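Local atomic coordinates of protein pid-3 (Caenorhabditis elegans, PDB entry 7OCZ), a protein that probably acts in piRNA biogenesis and piRNA-induced silencing, and in chromosome segregation, in the nematode. Residues M14-G19 / S48-L53. Sequence-based numbering, arbitrary orientation.
Sequences MLKISG and SAVVAL
Ile17 and Val51 meet on the helix-facing side of an antiparallel strand pair, CG2 of Ile17 lying 3.9 Å from CG2 of Val51 with the two side chains set obliquely. Ile17 holds CG1 opposite its backbone N (chi1 -179°), which leaves the CG2 methyl as the branch that touches Val51 and, more loosely, CB of Ala49. On the same face Leu15 sends CD2 to within 4.3 Å of CD1 of Leu53, and both leucines reach Ala62 of helix 56-66. On the other face the Met14 thioether, bent at chi2 and chi3 (both -87°), folds back along the sheet, SD beside CB of Ala52 and CE 3.6 Å from CG1 of Val50. Further along, Ser18 and Ser48 face each other through their CB atoms, 3.8 Å apart, while OG of Ser48 hydrogen-bonds to OG1 of Thr44. Reciprocal backbone bonds join Leu15 with Val51 (Leu15 N to Val51 O 2.7 Å, Val51 N to Leu15 O 2.8 Å), both in the carbonyl plane, and Ile17 with Ala49, where Ile17 N is tilted 25° from the carbonyl plane of Ala49. Strands 40-45, 48-52, 14-18 and 75-81, adjacent in that order, fit with helices 26-32 and 56-66 the RRM-like βαββαβ fold. Backbone pairing thus alternates, Lys16 and Val50 bonding outward to Ser80 and Thr42, and a buried aliphatic face (Leu15, Ile17, Ala49, Val51) backs a mixed, more open one (Met14, Lys16, Ser18, Ser48, Val50).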
ATOM      1  N   MET A  14      -2.336  16.278   3.682  1.00 22.31           N
ATOM      2  CA  MET A  14      -2.072  15.277   4.705  1.00 25.54           C
ATOM      3  C   MET A  14      -3.352  14.843   5.389  1.00 24.02           C
ATOM      4  O   MET A  14      -4.232  15.661   5.664  1.00 21.75           O
ATOM      5  CB  MET A  14      -1.114  15.803   5.769  1.00 22.30           C
ATOM      6  CG  MET A  14       0.030  16.571   5.200  1.00 35.59           C
ATOM      7  SD  MET A  14       1.355  15.461   4.775  1.00 53.14           S
ATOM      8  CE  MET A  14       2.212  15.398   6.349  1.00 55.45           C
ATOM      9  N   LEU A  15      -3.416  13.561   5.701  1.00 20.26           N
ATOM     10  CA  LEU A  15      -4.543  12.953   6.381  1.00 21.07           C
ATOM     11  C   LEU A  15      -4.052  12.374   7.703  1.00 22.26           C
ATOM     12  O   LEU A  15      -2.964  11.801   7.768  1.00 22.78           O
ATOM     13  CB  LEU A  15      -5.138  11.853   5.492  1.00 23.04           C
ATOM     14  CG  LEU A  15      -6.352  11.066   5.946  1.00 31.77           C
ATOM     15  CD1 LEU A  15      -7.509  12.051   5.937  1.00 39.81           C
ATOM     16  CD2 LEU A  15      -6.626   9.904   5.021  1.00 30.00           C
ATOM     17  N   LYS A  16      -4.837  12.533   8.758  1.00 20.20           N
ATOM     18  CA  LYS A  16      -4.581  11.873  10.031  1.00 19.97           C
ATOM     19  C   LYS A  16      -5.491  10.661  10.138  1.00 21.70           C
ATOM     20  O   LYS A  16      -6.699  10.783   9.933  1.00 22.58           O
ATOM     21  CB  LYS A  16      -4.858  12.815  11.203  1.00 27.04           C
ATOM     22  CG  LYS A  16      -3.869  13.937  11.374  1.00 29.48           C
ATOM     23  CD  LYS A  16      -4.399  14.968  12.370  1.00 35.06           C
ATOM     24  CE  LYS A  16      -4.071  14.599  13.794  1.00 34.84           C
ATOM     25  NZ  LYS A  16      -4.260  15.787  14.681  1.00 36.35           N
ATOM     26  N   ILE A  17      -4.927   9.505  10.479  1.00 20.31           N
ATOM     27  CA  ILE A  17      -5.709   8.274  10.567  1.00 19.07           C
ATOM     28  C   ILE A  17      -5.305   7.513  11.824  1.00 21.77           C
ATOM     29  O   ILE A  17      -4.113   7.385  12.123  1.00 24.20           O
ATOM     30  CB  ILE A  17      -5.544   7.406   9.299  1.00 20.01           C
ATOM     31  CG1 ILE A  17      -6.395   6.134   9.387  1.00 23.16           C
ATOM     32  CG2 ILE A  17      -4.071   7.101   9.025  1.00 19.87           C
ATOM     33  CD1 ILE A  17      -6.604   5.432   8.047  1.00 28.81           C
ATOM     34  N   SER A  18      -6.294   7.037  12.579  1.00 21.66           N
ATOM     35  CA  SER A  18      -6.011   6.259  13.778  1.00 19.73           C
ATOM     36  C   SER A  18      -7.111   5.227  13.997  1.00 24.06           C
ATOM     37  O   SER A  18      -8.181   5.289  13.386  1.00 22.32           O
ATOM     38  CB  SER A  18      -5.867   7.155  15.012  1.00 28.27           C
ATOM     39  OG  SER A  18      -7.096   7.774  15.338  1.00 28.61           O
ATOM     40  N   GLY A  19      -6.822   4.252  14.862  1.00 21.62           N
ATOM     41  CA  GLY A  19      -7.783   3.232  15.229  1.00 26.95           C
ATOM     42  C   GLY A  19      -7.691   1.930  14.456  1.00 26.70           C
ATOM     43  O   GLY A  19      -8.432   0.990  14.774  1.00 27.56           O
ATOM     44  N   SER A  48      -1.752   4.929  15.030  1.00 22.87           N
ATOM     45  CA  SER A  48      -1.983   6.228  14.411  1.00 20.63           C
ATOM     46  C   SER A  48      -0.857   6.573  13.441  1.00 23.11           C
ATOM     47  O   SER A  48       0.302   6.205  13.651  1.00 25.21           O
ATOM     48  CB  SER A  48      -2.126   7.323  15.475  1.00 23.78           C
ATOM     49  OG  SER A  48      -0.898   7.515  16.147  1.00 26.54           O
ATOM     50  N   ALA A  49      -1.217   7.278  12.366  1.00 20.99           N
ATOM     51  CA  ALA A  49      -0.259   7.681  11.345  1.00 20.72           C
ATOM     52  C   ALA A  49      -0.722   8.981  10.706  1.00 22.49           C
ATOM     53  O   ALA A  49      -1.855   9.427  10.897  1.00 16.99           O
ATOM     54  CB  ALA A  49      -0.083   6.598  10.271  1.00 20.76           C
ATOM     55  N   VAL A  50       0.183   9.596   9.951  1.00 20.77           N
ATOM     56  CA  VAL A  50      -0.126  10.718   9.072  1.00 19.13           C
ATOM     57  C   VAL A  50       0.229  10.294   7.654  1.00 22.68           C
ATOM     58  O   VAL A  50       1.301   9.724   7.423  1.00 20.79           O
ATOM     59  CB  VAL A  50       0.628  11.997   9.483  1.00 21.13           C
ATOM     60  CG1 VAL A  50       0.373  13.112   8.484  1.00 20.43           C
ATOM     61  CG2 VAL A  50       0.199  12.437  10.874  1.00 22.05           C
ATOM     62  N   VAL A  51      -0.667  10.565   6.710  1.00 19.33           N
ATOM     63  CA  VAL A  51      -0.566  10.042   5.354  1.00 20.85           C
ATOM     64  C   VAL A  51      -0.666  11.197   4.367  1.00 20.34           C
ATOM     65  O   VAL A  51      -1.592  12.010   4.452  1.00 20.56           O
ATOM     66  CB  VAL A  51      -1.665   8.994   5.083  1.00 18.63           C
ATOM     67  CG1 VAL A  51      -1.611   8.511   3.643  1.00 19.79           C
ATOM     68  CG2 VAL A  51      -1.561   7.831   6.065  1.00 24.40           C
ATOM     69  N   ALA A  52       0.279  11.269   3.433  1.00 21.32           N
ATOM     70  CA  ALA A  52       0.269  12.291   2.395  1.00 19.52           C
ATOM     71  C   ALA A  52      -0.529  11.781   1.202  1.00 20.71           C
ATOM     72  O   ALA A  52      -0.176  10.755   0.610  1.00 21.03           O
ATOM     73  CB  ALA A  52       1.691  12.648   1.967  1.00 25.16           C
ATOM     74  N   LEU A  53      -1.608  12.480   0.866  1.00 18.49           N
ATOM     75  CA  LEU A  53      -2.379  12.193  -0.333  1.00 23.24           C
ATOM     76  C   LEU A  53      -1.993  13.176  -1.435  1.00 23.38           C
ATOM     77  O   LEU A  53      -1.042  13.953  -1.304  1.00 22.63           O
ATOM     78  CB  LEU A  53      -3.877  12.233  -0.041  1.00 19.74           C
ATOM     79  CG  LEU A  53      -4.382  11.263   1.032  1.00 18.85           C
ATOM     80  CD1 LEU A  53      -5.894  11.269   1.058  1.00 24.61           C
ATOM     81  CD2 LEU A  53      -3.849   9.852   0.802  1.00 17.25           C
TER